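Local atomic coordinates of transglutaminase-like domain-containing protein (Streptococcus suis, PDB entry 4XZ7), a protein that probably acts as a transglutaminase, cross-linking or modifying protein side chains, and serves as an antiphagocytic virulence factor of the bacterium. Residues 54-57 / 58-61; 220-223 / 224-227; 167-170 / 171-174. One frame throughout, in Å; residues are numbered along the deposited sequence.

Interaction 1: residues 54-57 / 58-61; sequences EELE and EFGK
Leu56 and Phe59 meet on the inner side of the short helix 53-59, where the tip of the leucine, CD2, lies 4.2 Å from CD2 of the Phe59 ring. This is a loose apolar touch between residues three apart. In both, CG stands anti to the carbonyl carbon (chi1 -73° in Leu56 and -71° in Phe59), and the two side chains leave the helix in the same rotameric state, slanting past each other. Leu56 is buried against Trp19 and Leu26 of helix 19-29 and Phe36 and Val38 of strand 36-40; Phe59 also rests on Val38.

The ring of Phe59 turns one face back to its own helix. Glu55 O sits 3.2 Å above the ring plane, displaced toward the rim, and the same oxygen accepts the Phe59 amide hydrogen bond, N to O 2.9 Å.

Backbone bonds wind the rest of the turn. Glu58 N donates to Glu54 O at 3.0 Å. Gly60 N then reaches Leu56 O at 2.9 Å and makes a second, weak bond to Glu57 O, so that one amide is shared between an i-4 and an i-3 acceptor.

Of the exposed charged side chains, Glu58 and Lys61 pair. Glu58, bent at chi2 (64°), offers its carboxylate to a salt bridge: Lys61 NZ lies 2.8 Å from Glu58 OE1, on the syn side but somewhat out of the carboxylate plane, and makes a weak bond to OE2. Glu55 instead turns its OE2 to the backbone N of Thr52, just before the helix.

The helix is therefore amphipathic: Leu56 and Phe59 face helix 19-29 and strand 36-40, while the carboxylates of Glu54, Glu55, Glu57 and Glu58 are exposed, a negative charge that Lys61 probably offsets in part.

Interaction 2: residues 220-223 / 224-227; sequences FVQY and VANH
A local i to i+4 contact within helix 213-227, in the transglutaminase-like region, joins Tyr223 to His227 and Phe220 to Val224. ND1 of His227 lies over one face of the Tyr223 ring, toward its rim. Together with CE1 it comes closest to the ring at CE2, with ND1 3.2 Å from Tyr223 CE2. The ring centroids are 4.2 Å apart with the planes inclined by 34°, an oblique pairing.

The histidine is also tied to the backbone: ND1 donates to Tyr223 O at 3.2 Å, approaching at a tilt from the carbonyl plane. Tyr223 thus meets one imidazole with both its ring and its carbonyl, which should limit rotation of the histidine. Asn226 N is shared between Gln222 O, at 2.9 Å, and, weakly, Tyr223 O.

One turn earlier the contact is apolar. Val224 CG2 stands over a face of the Phe220 ring, 3.9 Å from its centroid and 24° off the normal, a CH-pi contact. Phe220 reaches it because CG lies anti to the backbone N (chi1 -176°), which carries the ring forward along the helix. The same pair is joined by Val224 N to Phe220 O at 3.0 Å.

Phe220 packs on Leu201 of helix 188-205 and Ala274 of helix 264-277, and Val224 on Phe267. Such i to i+4 pairing, with a buried apolar stripe and a polar outer side, is typical of an amphipathic helix, here packed against helices 188-205 and 264-277.

Interaction 3: residues 167-170 / 171-174; sequences NKYY and EDYS
Tyr170 and Ser174 are joined by two hydrogen bonds on one oxygen. Tyr170 O accepts from Ser174 N at 2.9 Å and from Ser174 OG at 2.7 Å, the donors coming from opposite faces of the carbonyl plane. Ser174 OG also lies 3.6 Å above a face of the Tyr170 ring, toward its rim; with Tyr170 CG anti to the backbone N (chi1 176°), the ring runs forward to cover it. The first helical bond runs from Tyr173 N to Tyr169 O at 2.9 Å.

Ahead of it, Asn167 OD1 accepts from Tyr169 N at 2.9 Å, forming an Asx turn within a type I beta turn. A water links Lys168 O to Glu171 N, occupying this early helical amide.

Among the rings, Tyr173 CD2 packs on Tyr169 CB at 3.9 Å, and the Asn167 amide stands nearly perpendicular to the Tyr173 ring. Asp172 OD2 meets the edge of the Tyr169 ring, 3.5 Å from its CD1. Glu171 brings its carboxylate to the edge of the Tyr170 ring.

At the dimer interface, Asn167 ND2 bonds to Asn183 O and Asp252 OD2 of the second subunit, and Tyr173 OH to that same OD2. The turn, with Tyr169 as N-cap, thus joins strand 157-167 to helix 170-181 where the Tyr169 ring meets Tyr248 on helix 245-251 of the second subunit.

In the fold
The three contacts are local and follow the chain in the order interaction 1, interaction 3, interaction 2. Interaction 1 lies on helix 53-59, beside the sheet that includes strand 36-40. Interaction 3, about 26 Å from it between centres, opens helix 170-181 straight after strand 157-167 of a second sheet. Interaction 2, on helix 213-227 in the transglutaminase-like region, is centred about 42 Å from the centre of interaction 1 and about 39 Å from that of interaction 3, on the opposite side of the chain's centre from both. None touches another. Interaction 3 alone reaches the second subunit: the start of helix 170-181 lies at the homodimer interface, whereas the other two contacts have neighbours in their own chain alone within the dimer.

Interaction 1: residues 54-57 / 58-61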
ATOM      1  N   GLU B  54      -4.088  18.162 -27.465  1.00 35.08           N
ATOM      2  CA  GLU B  54      -3.829  16.764 -27.108  1.00 32.25           C
ATOM      3  C   GLU B  54      -3.761  16.598 -25.598  1.00 31.27           C
ATOM      4  O   GLU B  54      -4.338  15.661 -25.025  1.00 39.35           O
ATOM      5  CB  GLU B  54      -2.537  16.272 -27.769  1.00 32.33           C
ATOM      6  CG  GLU B  54      -2.593  16.384 -29.297  1.00 46.37           C
ATOM      7  CD  GLU B  54      -1.534  15.556 -30.003  1.00 61.49           C
ATOM      8  OE1 GLU B  54      -0.557  15.131 -29.343  1.00 64.92           O
ATOM      9  OE2 GLU B  54      -1.683  15.328 -31.225  1.00 72.50           O
ATOM     10  N   GLU B  55      -3.066  17.527 -24.951  1.00 27.03           N
ATOM     11  CA  GLU B  55      -2.981  17.538 -23.499  1.00 26.14           C
ATOM     12  C   GLU B  55      -4.331  17.877 -22.855  1.00 24.93           C
ATOM     13  O   GLU B  55      -4.653  17.393 -21.774  1.00 34.13           O
ATOM     14  CB  GLU B  55      -1.896  18.516 -23.064  1.00 33.48           C
ATOM     15  CG  GLU B  55      -0.487  18.039 -23.459  1.00 41.17           C
ATOM     16  CD  GLU B  55       0.554  19.140 -23.442  1.00 46.29           C
ATOM     17  OE1 GLU B  55       1.752  18.829 -23.260  1.00 51.37           O
ATOM     18  OE2 GLU B  55       0.183  20.316 -23.637  1.00 43.12           O
ATOM     19  N   LEU B  56      -5.118  18.720 -23.515  1.00 25.42           N
ATOM     20  CA  LEU B  56      -6.491  18.968 -23.070  1.00 25.84           C
ATOM     21  C   LEU B  56      -7.255  17.653 -23.040  1.00 28.93           C
ATOM     22  O   LEU B  56      -7.847  17.281 -22.013  1.00 29.08           O
ATOM     23  CB  LEU B  56      -7.189  19.976 -23.986  1.00 22.70           C
ATOM     24  CG  LEU B  56      -6.667  21.400 -23.759  1.00 30.89           C
ATOM     25  CD1 LEU B  56      -7.263  22.405 -24.746  1.00 23.56           C
ATOM     26  CD2 LEU B  56      -6.920  21.827 -22.309  1.00 26.52           C
ATOM     27  N   GLU B  57      -7.202  16.941 -24.166  1.00 25.47           N
ATOM     28  CA  GLU B  57      -7.870  15.641 -24.291  1.00 35.21           C
ATOM     29  C   GLU B  57      -7.453  14.715 -23.154  1.00 28.01           C
ATOM     30  O   GLU B  57      -8.299  14.068 -22.530  1.00 25.70           O
ATOM     31  CB  GLU B  57      -7.561  14.988 -25.647  1.00 40.93           C
ATOM     32  CG  GLU B  57      -8.181  13.608 -25.808  1.00 46.45           C
ATOM     33  CD  GLU B  57      -8.540  13.284 -27.250  1.00 53.78           C
ATOM     34  OE1 GLU B  57      -9.221  12.263 -27.476  1.00 59.56           O
ATOM     35  OE2 GLU B  57      -8.158  14.052 -28.162  1.00 59.78           O
ATOM     36  N   GLU B  58      -6.155  14.689 -22.858  1.00 27.21           N
ATOM     37  CA  GLU B  58      -5.674  13.880 -21.745  1.00 33.38           C
ATOM     38  C   GLU B  58      -6.266  14.350 -20.408  1.00 35.40           C
ATOM     39  O   GLU B  58      -6.592  13.532 -19.545  1.00 35.91           O
ATOM     40  CB  GLU B  58      -4.146  13.904 -21.696  1.00 41.17           C
ATOM     41  CG  GLU B  58      -3.536  12.854 -20.781  1.00 52.58           C
ATOM     42  CD  GLU B  58      -3.825  11.421 -21.235  1.00 59.36           C
ATOM     43  OE1 GLU B  58      -3.631  10.493 -20.419  1.00 57.98           O
ATOM     44  OE2 GLU B  58      -4.239  11.220 -22.404  1.00 61.74           O
ATOM     45  N   PHE B  59      -6.424  15.661 -20.236  1.00 34.10           N
ATOM     46  CA  PHE B  59      -7.060  16.158 -19.011  1.00 29.92           C
ATOM     47  C   PHE B  59      -8.513  15.681 -18.937  1.00 29.27           C
ATOM     48  O   PHE B  59      -9.069  15.517 -17.847  1.00 31.50           O
ATOM     49  CB  PHE B  59      -7.015  17.690 -18.936  1.00 26.08           C
ATOM     50  CG  PHE B  59      -5.649  18.258 -18.690  1.00 18.93           C
ATOM     51  CD1 PHE B  59      -4.740  17.618 -17.845  1.00 18.39           C
ATOM     52  CD2 PHE B  59      -5.265  19.441 -19.312  1.00 25.05           C
ATOM     53  CE1 PHE B  59      -3.465  18.147 -17.633  1.00 20.21           C
ATOM     54  CE2 PHE B  59      -3.982  19.987 -19.088  1.00 30.24           C
ATOM     55  CZ  PHE B  59      -3.085  19.335 -18.256  1.00 22.49           C
ATOM     56  N   GLY B  60      -9.113  15.445 -20.103  1.00 28.78           N
ATOM     57  CA  GLY B  60     -10.504  15.019 -20.198  1.00 27.36           C
ATOM     58  C   GLY B  60     -10.856  13.661 -19.597  1.00 34.11           C
ATOM     59  O   GLY B  60     -12.036  13.346 -19.411  1.00 31.00           O
ATOM     60  N   LYS B  61      -9.844  12.855 -19.292  1.00 31.59           N
ATOM     61  CA  LYS B  61     -10.065  11.534 -18.714  1.00 35.38           C
ATOM     62  C   LYS B  61     -10.634  11.627 -17.312  1.00 35.25           C
ATOM     63  O   LYS B  61     -11.543  10.886 -16.952  1.00 42.14           O
ATOM     64  CB  LYS B  61      -8.759  10.734 -18.690  1.00 39.99           C
ATOM     65  CG  LYS B  61      -8.262  10.343 -20.069  1.00 43.66           C
ATOM     66  CD  LYS B  61      -6.932   9.611 -19.995  1.00 46.53           C
ATOM     67  CE  LYS B  61      -6.491   9.159 -21.377  1.00 42.59           C
ATOM     68  NZ  LYS B  61      -5.254   8.336 -21.314  1.00 45.46           N
TER

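Interaction 2: residues 220-223 / 224-227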
ATOM      1  N   PHE B 220      31.857  -6.236 -14.677  1.00 31.70           N
ATOM      2  CA  PHE B 220      30.444  -5.896 -14.478  1.00 30.53           C
ATOM      3  C   PHE B 220      30.125  -5.553 -13.008  1.00 29.35           C
ATOM      4  O   PHE B 220      29.488  -4.535 -12.708  1.00 30.16           O
ATOM      5  CB  PHE B 220      29.529  -7.023 -14.951  1.00 30.52           C
ATOM      6  CG  PHE B 220      28.078  -6.673 -14.844  1.00 35.74           C
ATOM      7  CD1 PHE B 220      27.488  -5.842 -15.781  1.00 29.47           C
ATOM      8  CD2 PHE B 220      27.314  -7.135 -13.783  1.00 31.52           C
ATOM      9  CE1 PHE B 220      26.153  -5.499 -15.673  1.00 33.22           C
ATOM     10  CE2 PHE B 220      25.990  -6.794 -13.663  1.00 27.55           C
ATOM     11  CZ  PHE B 220      25.404  -5.973 -14.600  1.00 31.44           C
ATOM     12  N   VAL B 221      30.570  -6.426 -12.114  1.00 35.39           N
ATOM     13  CA  VAL B 221      30.374  -6.279 -10.680  1.00 31.11           C
ATOM     14  C   VAL B 221      30.887  -4.926 -10.195  1.00 31.49           C
ATOM     15  O   VAL B 221      30.177  -4.193  -9.493  1.00 27.20           O
ATOM     16  CB  VAL B 221      31.088  -7.413  -9.918  1.00 37.26           C
ATOM     17  CG1 VAL B 221      31.176  -7.102  -8.435  1.00 47.83           C
ATOM     18  CG2 VAL B 221      30.372  -8.716 -10.141  1.00 37.56           C
ATOM     19  N   GLN B 222      32.110  -4.585 -10.601  1.00 33.70           N
ATOM     20  CA  GLN B 222      32.719  -3.333 -10.171  1.00 33.31           C
ATOM     21  C   GLN B 222      31.970  -2.136 -10.741  1.00 30.47           C
ATOM     22  O   GLN B 222      31.737  -1.140 -10.040  1.00 32.10           O
ATOM     23  CB  GLN B 222      34.195  -3.273 -10.574  1.00 35.42           C
ATOM     24  CG  GLN B 222      34.997  -2.253  -9.767  1.00 47.70           C
ATOM     25  CD  GLN B 222      35.100  -2.609  -8.275  1.00 53.61           C
ATOM     26  OE1 GLN B 222      34.420  -2.011  -7.432  1.00 54.30           O
ATOM     27  NE2 GLN B 222      35.965  -3.571  -7.950  1.00 53.33           N
ATOM     28  N   TYR B 223      31.573  -2.226 -12.006  1.00 32.48           N
ATOM     29  CA  TYR B 223      30.810  -1.120 -12.589  1.00 35.22           C
ATOM     30  C   TYR B 223      29.497  -0.838 -11.851  1.00 27.41           C
ATOM     31  O   TYR B 223      29.181   0.319 -11.494  1.00 36.31           O
ATOM     32  CB  TYR B 223      30.488  -1.389 -14.052  1.00 35.71           C
ATOM     33  CG  TYR B 223      29.747  -0.227 -14.674  1.00 31.32           C
ATOM     34  CD1 TYR B 223      28.357  -0.195 -14.711  1.00 28.26           C
ATOM     35  CD2 TYR B 223      30.444   0.849 -15.198  1.00 35.65           C
ATOM     36  CE1 TYR B 223      27.687   0.870 -15.251  1.00 38.89           C
ATOM     37  CE2 TYR B 223      29.786   1.909 -15.754  1.00 38.88           C
ATOM     38  CZ  TYR B 223      28.409   1.918 -15.776  1.00 41.01           C
ATOM     39  OH  TYR B 223      27.757   2.984 -16.330  1.00 49.30           O
ATOM     40  N   VAL B 224      28.712  -1.890 -11.651  1.00 33.05           N
ATOM     41  CA  VAL B 224      27.427  -1.714 -10.988  1.00 26.98           C
ATOM     42  C   VAL B 224      27.649  -1.166  -9.588  1.00 30.16           C
ATOM     43  O   VAL B 224      26.981  -0.217  -9.190  1.00 26.97           O
ATOM     44  CB  VAL B 224      26.635  -3.012 -10.917  1.00 25.48           C
ATOM     45  CG1 VAL B 224      25.451  -2.877  -9.928  1.00 24.29           C
ATOM     46  CG2 VAL B 224      26.147  -3.372 -12.296  1.00 26.51           C
ATOM     47  N   ALA B 225      28.617  -1.728  -8.861  1.00 36.18           N
ATOM     48  CA  ALA B 225      28.946  -1.218  -7.523  1.00 36.00           C
ATOM     49  C   ALA B 225      29.338   0.258  -7.549  1.00 32.90           C
ATOM     50  O   ALA B 225      29.127   0.974  -6.570  1.00 25.90           O
ATOM     51  CB  ALA B 225      30.073  -2.043  -6.900  1.00 43.62           C
ATOM     52  N   ASN B 226      29.920   0.707  -8.663  1.00 31.82           N
ATOM     53  CA  ASN B 226      30.337   2.106  -8.799  1.00 26.12           C
ATOM     54  C   ASN B 226      29.274   3.056  -9.345  1.00 29.44           C
ATOM     55  O   ASN B 226      29.510   4.263  -9.412  1.00 30.70           O
ATOM     56  CB  ASN B 226      31.590   2.203  -9.685  1.00 27.86           C
ATOM     57  CG  ASN B 226      32.866   1.847  -8.925  1.00 35.66           C
ATOM     58  OD1 ASN B 226      32.877   1.822  -7.690  1.00 32.44           O
ATOM     59  ND2 ASN B 226      33.938   1.549  -9.659  1.00 29.22           N
ATOM     60  N   HIS B 227      28.110   2.537  -9.736  1.00 31.43           N
ATOM     61  CA  HIS B 227      27.070   3.437 -10.248  1.00 32.95           C
ATOM     62  C   HIS B 227      25.678   3.210  -9.661  1.00 40.62           C
ATOM     63  O   HIS B 227      24.680   3.744 -10.160  1.00 40.18           O
ATOM     64  CB  HIS B 227      27.015   3.338 -11.775  1.00 32.37           C
ATOM     65  CG  HIS B 227      28.207   3.946 -12.438  1.00 35.40           C
ATOM     66  ND1 HIS B 227      29.279   3.196 -12.878  1.00 35.16           N
ATOM     67  CD2 HIS B 227      28.533   5.242 -12.662  1.00 35.22           C
ATOM     68  CE1 HIS B 227      30.197   4.002 -13.376  1.00 38.01           C
ATOM     69  NE2 HIS B 227      29.773   5.249 -13.251  1.00 48.65           N
TER

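Interaction 3: residues 167-170 / 171-174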
ATOM      1  N   ASN B 167     -10.819   9.629   5.931  1.00 14.72           N
ATOM      2  CA  ASN B 167      -9.585   9.529   6.705  1.00 13.46           C
ATOM      3  C   ASN B 167      -8.677  10.699   6.385  1.00 15.98           C
ATOM      4  O   ASN B 167      -8.417  10.965   5.212  1.00 13.23           O
ATOM      5  CB  ASN B 167      -8.928   8.174   6.351  1.00 15.94           C
ATOM      6  CG  ASN B 167      -7.789   7.818   7.246  1.00 17.83           C
ATOM      7  OD1 ASN B 167      -6.945   8.652   7.545  1.00 14.83           O
ATOM      8  ND2 ASN B 167      -7.728   6.545   7.656  1.00 13.92           N
ATOM      9  N   LYS B 168      -8.207  11.437   7.391  1.00 12.96           N
ATOM     10  CA  LYS B 168      -7.440  12.631   7.077  1.00 12.66           C
ATOM     11  C   LYS B 168      -6.065  12.279   6.469  1.00 15.77           C
ATOM     12  O   LYS B 168      -5.413  13.125   5.859  1.00 14.70           O
ATOM     13  CB  LYS B 168      -7.275  13.509   8.327  1.00 19.44           C
ATOM     14  CG  LYS B 168      -6.236  13.028   9.338  1.00 13.74           C
ATOM     15  CD  LYS B 168      -6.196  13.949  10.578  1.00 15.66           C
ATOM     16  CE  LYS B 168      -5.018  13.611  11.477  1.00 14.65           C
ATOM     17  NZ  LYS B 168      -4.895  14.501  12.654  1.00 15.12           N
ATOM     18  N   TYR B 169      -5.631  11.028   6.611  1.00 12.48           N
ATOM     19  CA  TYR B 169      -4.355  10.642   6.021  1.00 14.18           C
ATOM     20  C   TYR B 169      -4.479  10.060   4.613  1.00 14.74           C
ATOM     21  O   TYR B 169      -3.577   9.357   4.157  1.00 21.08           O
ATOM     22  CB  TYR B 169      -3.625   9.649   6.921  1.00 13.48           C
ATOM     23  CG  TYR B 169      -3.207  10.249   8.249  1.00 14.35           C
ATOM     24  CD1 TYR B 169      -2.213  11.214   8.317  1.00 16.10           C
ATOM     25  CD2 TYR B 169      -3.819   9.856   9.434  1.00 14.81           C
ATOM     26  CE1 TYR B 169      -1.832  11.778   9.542  1.00 13.05           C
ATOM     27  CE2 TYR B 169      -3.447  10.410  10.656  1.00 13.43           C
ATOM     28  CZ  TYR B 169      -2.459  11.350  10.709  1.00 18.19           C
ATOM     29  OH  TYR B 169      -2.104  11.860  11.928  1.00 16.87           O
ATOM     30  N   TYR B 170      -5.561  10.388   3.907  1.00 14.64           N
ATOM     31  CA  TYR B 170      -5.815   9.860   2.548  1.00 12.50           C
ATOM     32  C   TYR B 170      -4.629   9.988   1.585  1.00 21.73           C
ATOM     33  O   TYR B 170      -4.302   9.049   0.840  1.00 15.36           O
ATOM     34  CB  TYR B 170      -7.026  10.564   1.938  1.00 22.28           C
ATOM     35  CG  TYR B 170      -7.297  10.144   0.512  1.00 21.50           C
ATOM     36  CD1 TYR B 170      -6.706  10.799  -0.562  1.00 23.39           C
ATOM     37  CD2 TYR B 170      -8.144   9.091   0.246  1.00 20.02           C
ATOM     38  CE1 TYR B 170      -6.939  10.376  -1.872  1.00 17.00           C
ATOM     39  CE2 TYR B 170      -8.395   8.680  -1.051  1.00 24.93           C
ATOM     40  CZ  TYR B 170      -7.792   9.325  -2.101  1.00 24.45           C
ATOM     41  OH  TYR B 170      -8.062   8.908  -3.383  1.00 30.35           O
ATOM     42  N   GLU B 171      -3.991  11.151   1.568  1.00 19.03           N
ATOM     43  CA  GLU B 171      -2.905  11.368   0.600  1.00 20.96           C
ATOM     44  C   GLU B 171      -1.636  10.601   0.958  1.00 19.04           C
ATOM     45  O   GLU B 171      -0.940  10.041   0.081  1.00 22.68           O
ATOM     46  CB  GLU B 171      -2.601  12.874   0.481  1.00 24.23           C
ATOM     47  CG  GLU B 171      -3.821  13.678   0.015  1.00 23.60           C
ATOM     48  CD  GLU B 171      -4.228  13.366  -1.426  1.00 40.01           C
ATOM     49  OE1 GLU B 171      -5.327  13.805  -1.842  1.00 44.32           O
ATOM     50  OE2 GLU B 171      -3.459  12.679  -2.146  1.00 45.30           O
ATOM     51  N   ASP B 172      -1.349  10.581   2.257  1.00 12.06           N
ATOM     52  CA  ASP B 172      -0.228   9.838   2.796  1.00 25.95           C
ATOM     53  C   ASP B 172      -0.379   8.350   2.445  1.00 25.42           C
ATOM     54  O   ASP B 172       0.536   7.726   1.883  1.00 17.44           O
ATOM     55  CB  ASP B 172      -0.141  10.074   4.304  1.00 28.05           C
ATOM     56  CG  ASP B 172      -0.011  11.564   4.649  1.00 26.32           C
ATOM     57  OD1 ASP B 172       1.078  12.107   4.420  1.00 28.48           O
ATOM     58  OD2 ASP B 172      -0.986  12.196   5.134  1.00 26.29           O
ATOM     59  N   TYR B 173      -1.558   7.802   2.709  1.00 14.23           N
ATOM     60  CA  TYR B 173      -1.838   6.411   2.359  1.00 17.64           C
ATOM     61  C   TYR B 173      -1.731   6.139   0.857  1.00 18.79           C
ATOM     62  O   TYR B 173      -1.160   5.114   0.427  1.00 18.29           O
ATOM     63  CB  TYR B 173      -3.231   6.015   2.841  1.00 12.82           C
ATOM     64  CG  TYR B 173      -3.287   5.556   4.280  1.00 15.03           C
ATOM     65  CD1 TYR B 173      -2.511   4.484   4.728  1.00 16.87           C
ATOM     66  CD2 TYR B 173      -4.137   6.169   5.186  1.00 17.53           C
ATOM     67  CE1 TYR B 173      -2.585   4.039   6.051  1.00 14.58           C
ATOM     68  CE2 TYR B 173      -4.228   5.732   6.498  1.00 15.15           C
ATOM     69  CZ  TYR B 173      -3.456   4.668   6.922  1.00 17.19           C
ATOM     70  OH  TYR B 173      -3.560   4.250   8.222  1.00 14.86           O
ATOM     71  N   SER B 174      -2.268   7.061   0.063  1.00 19.00           N
ATOM     72  CA  SER B 174      -2.338   6.860  -1.377  1.00 21.07           C
ATOM     73  C   SER B 174      -0.961   6.860  -2.039  1.00 22.81           C
ATOM     74  O   SER B 174      -0.762   6.227  -3.084  1.00 22.79           O
ATOM     75  CB  SER B 174      -3.236   7.914  -1.984  1.00 25.10           C
ATOM     76  OG  SER B 174      -4.557   7.684  -1.521  1.00 30.95           O
TER
HETATM   77  O   HOH W   1      -4.429  13.441   3.287  1.00 25.46           O